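Local coordinates for protein aminoglycoside 3'-phosphotransferase AphA1-IAB (PDB 4GKH) that catalyses phosphate transfer from a nucleotide to the 3'-hydroxyl of kanamycin and related aminoglycosides, probably making its host resistant to these antibiotics, at residues D169-W174 / H265-E270; H197-L202 / L230-N235. One frame throughout, in Å; residues are numbered along the deposited sequence.

Contact 1 (D169-W174 / H265-E270); sequences DERNGW and HLMLDE. With KAN (kanamycin a), chain M.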
loop_
_atom_site.group_PDB
_atom_site.type_symbol
_atom_site.label_atom_id
_atom_site.label_comp_id
_atom_site.label_asym_id
_atom_site.label_seq_id
_atom_site.Cartn_x
_atom_site.Cartn_y
_atom_site.Cartn_z
ATOM N N ASP A 169 13.366 13.373 3.700
ATOM C CA ASP A 169 14.279 14.415 4.167
ATOM C C ASP A 169 15.451 14.653 3.218
ATOM O O ASP A 169 15.892 15.795 3.048
ATOM C CB ASP A 169 14.796 14.105 5.577
ATOM C CG ASP A 169 13.739 14.309 6.649
ATOM O OD1 ASP A 169 12.841 15.152 6.442
ATOM O OD2 ASP A 169 13.810 13.632 7.703
ATOM N N GLU A 170 15.965 13.580 2.613
ATOM C CA GLU A 170 17.055 13.689 1.639
ATOM C C GLU A 170 16.713 14.659 0.514
ATOM O O GLU A 170 17.596 15.323 -0.026
ATOM C CB GLU A 170 17.380 12.335 1.003
ATOM C CG GLU A 170 17.805 11.257 1.969
ATOM C CD GLU A 170 16.635 10.436 2.467
ATOM O OE1 GLU A 170 16.511 9.265 2.043
ATOM O OE2 GLU A 170 15.838 10.964 3.276
ATOM N N ARG A 171 15.432 14.729 0.159
ATOM C CA ARG A 171 14.997 15.553 -0.980
ATOM C C ARG A 171 14.090 16.726 -0.594
ATOM O O ARG A 171 13.249 17.175 -1.379
ATOM C CB ARG A 171 14.298 14.672 -2.018
ATOM C CG ARG A 171 15.215 13.623 -2.627
ATOM C CD ARG A 171 14.437 12.532 -3.351
ATOM N NE ARG A 171 13.856 11.548 -2.441
ATOM C CZ ARG A 171 14.540 10.552 -1.892
ATOM N NH1 ARG A 171 15.835 10.407 -2.158
ATOM N NH2 ARG A 171 13.931 9.702 -1.082
ATOM N N ASN A 172 14.268 17.232 0.615
ATOM C CA ASN A 172 13.427 18.310 1.086
ATOM C C ASN A 172 13.741 19.580 0.307
ATOM O O ASN A 172 14.894 20.019 0.268
ATOM C CB ASN A 172 13.643 18.527 2.583
ATOM C CG ASN A 172 12.714 19.567 3.153
ATOM O OD1 ASN A 172 13.081 20.732 3.289
ATOM N ND2 ASN A 172 11.498 19.155 3.485
ATOM N N GLY A 173 12.727 20.155 -0.330
ATOM C CA GLY A 173 12.917 21.388 -1.076
ATOM C C GLY A 173 13.357 21.171 -2.516
ATOM O O GLY A 173 13.532 22.125 -3.270
ATOM N N TRP A 174 13.543 19.913 -2.907
ATOM C CA TRP A 174 13.888 19.594 -4.288
ATOM C C TRP A 174 12.712 19.888 -5.216
ATOM O O TRP A 174 11.581 19.489 -4.929
ATOM C CB TRP A 174 14.253 18.104 -4.420
ATOM C CG TRP A 174 15.621 17.745 -3.903
ATOM C CD1 TRP A 174 16.294 18.328 -2.859
ATOM C CD2 TRP A 174 16.484 16.722 -4.415
ATOM N NE1 TRP A 174 17.520 17.729 -2.698
ATOM C CE2 TRP A 174 17.662 16.741 -3.638
ATOM C CE3 TRP A 174 16.377 15.796 -5.458
ATOM C CZ2 TRP A 174 18.724 15.869 -3.869
ATOM C CZ3 TRP A 174 17.432 14.929 -5.687
ATOM C CH2 TRP A 174 18.590 14.970 -4.893
ATOM N N HIS A 265 13.591 2.908 -5.535
ATOM C CA HIS A 265 12.194 2.742 -5.182
ATOM C C HIS A 265 11.676 3.804 -4.221
ATOM O O HIS A 265 10.502 4.182 -4.283
ATOM C CB HIS A 265 11.913 1.317 -4.675
ATOM C CG HIS A 265 11.957 0.286 -5.761
ATOM N ND1 HIS A 265 13.115 -0.383 -6.106
ATOM C CD2 HIS A 265 11.003 -0.140 -6.625
ATOM C CE1 HIS A 265 12.861 -1.203 -7.113
ATOM N NE2 HIS A 265 11.587 -1.074 -7.446
ATOM N N LEU A 266 12.556 4.297 -3.353
ATOM C CA LEU A 266 12.231 5.432 -2.486
ATOM C C LEU A 266 11.949 6.668 -3.338
ATOM O O LEU A 266 10.994 7.409 -3.104
ATOM C CB LEU A 266 13.404 5.731 -1.559
ATOM C CG LEU A 266 13.633 4.686 -0.466
ATOM C CD1 LEU A 266 14.932 4.964 0.275
ATOM C CD2 LEU A 266 12.454 4.707 0.474
HETATM N N MSE A 267 12.799 6.894 -4.325
HETATM C CA MSE A 267 12.612 8.054 -5.176
HETATM C C MSE A 267 11.331 7.912 -6.006
HETATM O O MSE A 267 10.581 8.871 -6.184
HETATM C CB MSE A 267 13.847 8.280 -6.047
HETATM C CG MSE A 267 15.083 8.699 -5.247
HETATM SE SE MSE A 267 16.587 9.072 -6.379
HETATM C CE MSE A 267 16.179 10.920 -6.763
ATOM N N LEU A 268 11.046 6.705 -6.472
ATOM C CA LEU A 268 9.839 6.509 -7.284
ATOM C C LEU A 268 8.583 6.794 -6.475
ATOM O O LEU A 268 7.620 7.378 -6.980
ATOM C CB LEU A 268 9.800 5.095 -7.868
ATOM C CG LEU A 268 8.646 4.721 -8.809
ATOM C CD1 LEU A 268 8.676 5.573 -10.072
ATOM C CD2 LEU A 268 8.747 3.244 -9.163
ATOM N N ASP A 269 8.604 6.425 -5.201
ATOM C CA ASP A 269 7.422 6.631 -4.364
ATOM C C ASP A 269 7.142 8.107 -4.079
ATOM O O ASP A 269 6.019 8.451 -3.694
ATOM C CB ASP A 269 7.483 5.809 -3.059
ATOM C CG ASP A 269 6.102 5.584 -2.435
ATOM O OD1 ASP A 269 5.166 5.204 -3.160
ATOM O OD2 ASP A 269 5.940 5.775 -1.209
ATOM N N GLU A 270 8.133 8.976 -4.288
ATOM C CA GLU A 270 7.920 10.433 -4.144
ATOM C C GLU A 270 6.826 10.938 -5.084
ATOM O O GLU A 270 6.169 11.959 -4.826
ATOM C CB GLU A 270 9.207 11.225 -4.399
ATOM C CG GLU A 270 10.392 10.904 -3.478
ATOM C CD GLU A 270 10.195 11.357 -2.033
ATOM O OE1 GLU A 270 9.061 11.284 -1.513
ATOM O OE2 GLU A 270 11.194 11.774 -1.401
HETATM C C1 KAN M . 1.847 8.751 1.383
HETATM C C2 KAN M . 1.009 7.534 1.704
HETATM C C3 KAN M . 0.513 6.821 0.460
HETATM C C4 KAN M . -0.318 7.811 -0.356
HETATM C C5 KAN M . 0.569 8.984 -0.728
HETATM C C6 KAN M . -0.341 9.930 -1.510
HETATM C C7 KAN M . 7.025 9.692 0.880
HETATM C C8 KAN M . 6.148 9.932 2.082
HETATM C C9 KAN M . 4.951 8.958 1.997
HETATM C C10 KAN M . 4.109 9.220 0.729
HETATM C C11 KAN M . 5.039 8.939 -0.477
HETATM C C12 KAN M . 6.226 9.893 -0.418
HETATM C C13 KAN M . 6.585 10.370 4.463
HETATM C C14 KAN M . 7.918 10.656 5.157
HETATM C C15 KAN M . 8.685 9.421 5.572
HETATM C C16 KAN M . 7.816 8.613 6.511
HETATM C C17 KAN M . 6.551 8.252 5.741
HETATM C C18 KAN M . 5.639 7.262 6.500
HETATM N N1 KAN M . 0.422 11.110 -1.932
HETATM N N2 KAN M . 4.285 9.179 -1.720
HETATM N N3 KAN M . 8.130 10.671 0.993
HETATM N N4 KAN M . 9.912 9.806 6.281
HETATM O O5 KAN M . 1.052 9.609 0.489
HETATM O O6 KAN M . 1.799 6.631 2.498
HETATM O O7 KAN M . -0.293 5.711 0.880
HETATM O O8 KAN M . -0.780 7.196 -1.566
HETATM O O9 KAN M . 2.996 8.305 0.655
HETATM O O10 KAN M . 4.168 8.988 3.218
HETATM O O11 KAN M . 6.984 9.736 3.249
HETATM O O12 KAN M . 5.848 9.462 5.321
HETATM O O13 KAN M . 8.655 11.497 4.262
HETATM O O14 KAN M . 8.522 7.428 6.859
HETATM O O15 KAN M . 4.561 6.834 5.621
#

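Contact 2 (H197-L202 / L230-N235); sequences HGDFSL and LAILWN. With KAN (kanamycin a), chain M.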
loop_
_atom_site.group_PDB
_atom_site.type_symbol
_atom_site.label_atom_id
_atom_site.label_comp_id
_atom_site.label_asym_id
_atom_site.label_seq_id
_atom_site.Cartn_x
_atom_site.Cartn_y
_atom_site.Cartn_z
ATOM N N HIS A 197 2.877 -5.678 -3.245
ATOM C CA HIS A 197 1.696 -4.988 -2.739
ATOM C C HIS A 197 1.602 -3.601 -3.377
ATOM O O HIS A 197 0.532 -3.153 -3.799
ATOM C CB HIS A 197 1.831 -4.848 -1.214
ATOM C CG HIS A 197 0.703 -4.104 -0.572
ATOM N ND1 HIS A 197 0.641 -2.729 -0.544
ATOM C CD2 HIS A 197 -0.393 -4.542 0.088
ATOM C CE1 HIS A 197 -0.455 -2.349 0.085
ATOM N NE2 HIS A 197 -1.103 -3.431 0.477
ATOM N N GLY A 198 2.734 -2.912 -3.431
ATOM C CA GLY A 198 2.792 -1.587 -4.034
ATOM C C GLY A 198 2.757 -0.391 -3.093
ATOM O O GLY A 198 3.189 0.701 -3.465
ATOM N N ASP A 199 2.211 -0.581 -1.898
ATOM C CA ASP A 199 2.254 0.448 -0.854
ATOM C C ASP A 199 2.376 -0.228 0.517
ATOM O O ASP A 199 1.507 -0.095 1.367
ATOM C CB ASP A 199 1.013 1.365 -0.954
ATOM C CG ASP A 199 1.150 2.645 -0.145
ATOM O OD1 ASP A 199 2.228 2.886 0.440
ATOM O OD2 ASP A 199 0.174 3.423 -0.113
ATOM N N PHE A 200 3.466 -0.979 0.696
ATOM C CA PHE A 200 3.669 -1.810 1.882
ATOM C C PHE A 200 4.193 -0.930 3.022
ATOM O O PHE A 200 5.346 -1.046 3.450
ATOM C CB PHE A 200 4.625 -2.979 1.566
ATOM C CG PHE A 200 4.444 -4.200 2.462
ATOM C CD1 PHE A 200 3.483 -5.161 2.170
ATOM C CD2 PHE A 200 5.247 -4.387 3.583
ATOM C CE1 PHE A 200 3.310 -6.281 2.986
ATOM C CE2 PHE A 200 5.087 -5.529 4.412
ATOM C CZ PHE A 200 4.114 -6.467 4.110
ATOM N N SER A 201 3.328 -0.047 3.509
ATOM C CA SER A 201 3.697 0.875 4.563
ATOM C C SER A 201 3.131 0.406 5.897
ATOM O O SER A 201 2.296 -0.483 5.939
ATOM C CB SER A 201 3.153 2.266 4.265
ATOM O OG SER A 201 1.759 2.283 4.529
ATOM N N LEU A 202 3.557 1.051 6.980
ATOM C CA LEU A 202 3.024 0.720 8.298
ATOM C C LEU A 202 1.536 1.055 8.459
ATOM O O LEU A 202 0.896 0.578 9.388
ATOM C CB LEU A 202 3.824 1.425 9.387
ATOM C CG LEU A 202 5.271 0.975 9.595
ATOM C CD1 LEU A 202 5.941 1.965 10.561
ATOM C CD2 LEU A 202 5.328 -0.441 10.158
ATOM N N LEU A 230 9.994 -3.595 -0.061
ATOM C CA LEU A 230 11.032 -3.452 0.942
ATOM C C LEU A 230 11.353 -1.975 1.179
ATOM O O LEU A 230 11.539 -1.568 2.323
ATOM C CB LEU A 230 12.288 -4.209 0.530
ATOM C CG LEU A 230 12.236 -5.735 0.580
ATOM C CD1 LEU A 230 13.376 -6.296 -0.256
ATOM C CD2 LEU A 230 12.317 -6.233 2.036
ATOM N N ALA A 231 11.391 -1.173 0.113
ATOM C CA ALA A 231 11.824 0.227 0.245
ATOM C C ALA A 231 10.848 1.039 1.074
ATOM O O ALA A 231 11.237 1.819 1.954
ATOM C CB ALA A 231 12.007 0.882 -1.134
ATOM N N ILE A 232 9.567 0.865 0.782
ATOM C CA ILE A 232 8.550 1.660 1.439
ATOM C C ILE A 232 8.456 1.327 2.921
ATOM O O ILE A 232 8.328 2.223 3.751
ATOM C CB ILE A 232 7.193 1.520 0.718
ATOM C CG1 ILE A 232 7.308 2.156 -0.675
ATOM C CG2 ILE A 232 6.070 2.154 1.533
ATOM C CD1 ILE A 232 5.978 2.256 -1.444
ATOM N N LEU A 233 8.542 0.042 3.260
ATOM C CA LEU A 233 8.471 -0.336 4.669
ATOM C C LEU A 233 9.733 0.135 5.394
ATOM O O LEU A 233 9.681 0.610 6.535
ATOM C CB LEU A 233 8.294 -1.856 4.812
ATOM C CG LEU A 233 8.153 -2.345 6.261
ATOM C CD1 LEU A 233 7.014 -1.610 6.962
ATOM C CD2 LEU A 233 7.919 -3.860 6.305
ATOM N N TRP A 234 10.881 -0.028 4.738
ATOM C CA TRP A 234 12.165 0.408 5.303
ATOM C C TRP A 234 12.137 1.919 5.597
ATOM O O TRP A 234 12.645 2.399 6.624
ATOM C CB TRP A 234 13.305 0.054 4.330
ATOM C CG TRP A 234 14.678 0.408 4.797
ATOM C CD1 TRP A 234 15.523 -0.376 5.535
ATOM C CD2 TRP A 234 15.390 1.621 4.529
ATOM N NE1 TRP A 234 16.704 0.288 5.763
ATOM C CE2 TRP A 234 16.648 1.515 5.159
ATOM C CE3 TRP A 234 15.079 2.793 3.841
ATOM C CZ2 TRP A 234 17.603 2.535 5.108
ATOM C CZ3 TRP A 234 16.032 3.816 3.794
ATOM C CH2 TRP A 234 17.274 3.674 4.420
ATOM N N ASN A 235 11.522 2.667 4.690
ATOM C CA ASN A 235 11.390 4.113 4.875
ATOM C C ASN A 235 10.550 4.418 6.131
ATOM O O ASN A 235 10.949 5.238 6.966
ATOM C CB ASN A 235 10.774 4.764 3.622
ATOM C CG ASN A 235 10.918 6.280 3.623
ATOM O OD1 ASN A 235 11.939 6.815 4.047
ATOM N ND2 ASN A 235 9.899 6.975 3.151
HETATM C C1 KAN M . 1.847 8.751 1.383
HETATM C C2 KAN M . 1.009 7.534 1.704
HETATM C C3 KAN M . 0.513 6.821 0.460
HETATM C C4 KAN M . -0.318 7.811 -0.356
HETATM C C5 KAN M . 0.569 8.984 -0.728
HETATM C C6 KAN M . -0.341 9.930 -1.510
HETATM C C7 KAN M . 7.025 9.692 0.880
HETATM C C8 KAN M . 6.148 9.932 2.082
HETATM C C9 KAN M . 4.951 8.958 1.997
HETATM C C10 KAN M . 4.109 9.220 0.729
HETATM C C11 KAN M . 5.039 8.939 -0.477
HETATM C C12 KAN M . 6.226 9.893 -0.418
HETATM C C13 KAN M . 6.585 10.370 4.463
HETATM C C14 KAN M . 7.918 10.656 5.157
HETATM C C15 KAN M . 8.685 9.421 5.572
HETATM C C16 KAN M . 7.816 8.613 6.511
HETATM C C17 KAN M . 6.551 8.252 5.741
HETATM C C18 KAN M . 5.639 7.262 6.500
HETATM N N1 KAN M . 0.422 11.110 -1.932
HETATM N N2 KAN M . 4.285 9.179 -1.720
HETATM N N3 KAN M . 8.130 10.671 0.993
HETATM N N4 KAN M . 9.912 9.806 6.281
HETATM O O5 KAN M . 1.052 9.609 0.489
HETATM O O6 KAN M . 1.799 6.631 2.498
HETATM O O7 KAN M . -0.293 5.711 0.880
HETATM O O8 KAN M . -0.780 7.196 -1.566
HETATM O O9 KAN M . 2.996 8.305 0.655
HETATM O O10 KAN M . 4.168 8.988 3.218
HETATM O O11 KAN M . 6.984 9.736 3.249
HETATM O O12 KAN M . 5.848 9.462 5.321
HETATM O O13 KAN M . 8.655 11.497 4.262
HETATM O O14 KAN M . 8.522 7.428 6.859
HETATM O O15 KAN M . 4.561 6.834 5.621
#

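Contact 1 (D169-W174 / H265-E270)
Arg171 meets Glu270 through a bend in each chain: the arginine chain folds at its third torsion (chi3 -78°), and the glutamate turns at its second (chi2 -69°), bringing its carboxylate to the guanidinium edge. Arg171 NE donates a nearly straight hydrogen bond, 2.9 Å to Glu270 OE2, within the guanidinium plane and onto the anti lone pair of that oxygen. The two flat groups stand steeply to one another, 75° apart, unlike the coplanar forked pair, and the second contact, Arg171 NH2 to the same OE2 at 3.4 Å, is weak. Met267, a selenomethionine, lays its CG over one guanidinium face near the rim, 3.6 Å from Arg171 NH1, while its CE reaches within 4.3 Å of Trp174 CZ3. In this protein-kinase-like fold, the contact ties the loop leading into helix 176-184 to the end of helix 259-269, where the aminoglycoside pocket is built. Glu270 divides its oxygens accordingly: OE2 faces the arginine and also accepts from the backbone N of Asp168, whereas Glu270 OE1 accepts a hydrogen bond from N3 of the central kanamycin ring at 2.7 Å. Arg171 is thus a second-shell residue that fixes the rotation of a first-shell carboxylate and probably helps keep it ionised. The neighbouring carbonyl, Asp269 O, accepts a hydrogen bond from kanamycin N2, on the same 2-deoxystreptamine ring, at 2.7 Å.

Contact 2 (H197-L202 / L230-N235)
Phe200 and Leu233 lie side by side where the catalytic loop of the kinase-like fold, here with the family's HGDxxxxN signature, rests on helix 227-237. Leu233 CD2 approaches the ring edge near its plane, 3.8 Å from Phe200 CE2, and its other methyl, CD1, meets Leu202 CD2 at the same distance with the two leucine chains crossing at about a right angle. With CG anti to the backbone N (chi1 -178°), Leu233 directs its two methyls to these partners. Phe200 centres an inverse gamma turn, and its carbonyl O presses on the helix, 3.3 Å from Leu233 CB. On the neighbouring helix position Ile232 spreads its branches beneath the loop: CG2 lies 4.0 Å from Ser201 CB, while CD1 meets the carbonyl O of Gly198. Asp199, inferred to be the proton acceptor, is fixed through its backbone, whose N donates to His197 ND1 at 3.0 Å, close to the imidazole plane; His197 NE2 is in turn bonded to Ile216 O. With CG swung away from the backbone N (chi1 -166°), the carboxylate points into the kanamycin site, where Asp199 OD2 accepts a 2.5 Å hydrogen bond from kanamycin O7, the 3'-hydroxyl.

Overall arrangement
Kanamycin shows how separate contacts can share one substrate: contact 1 holds the amines of its central ring, whereas contact 2 presents the presumed base to its 3'-hydroxyl. The contact centres lie 14 Å from each other, and contact 2 is nested within the chain loop that contact 1 closes. Helices 227-237 and 259-269 join them directly: Asp269 CG packs 3.5 Å from Ile232 CD1, and Leu266 CD2 sits 3.6 Å from Asn235 CB. Asp168 links both further, pairing with Arg171 of contact 1 and accepting from Asn235 ND2 of contact 2, while also binding kanamycin itself.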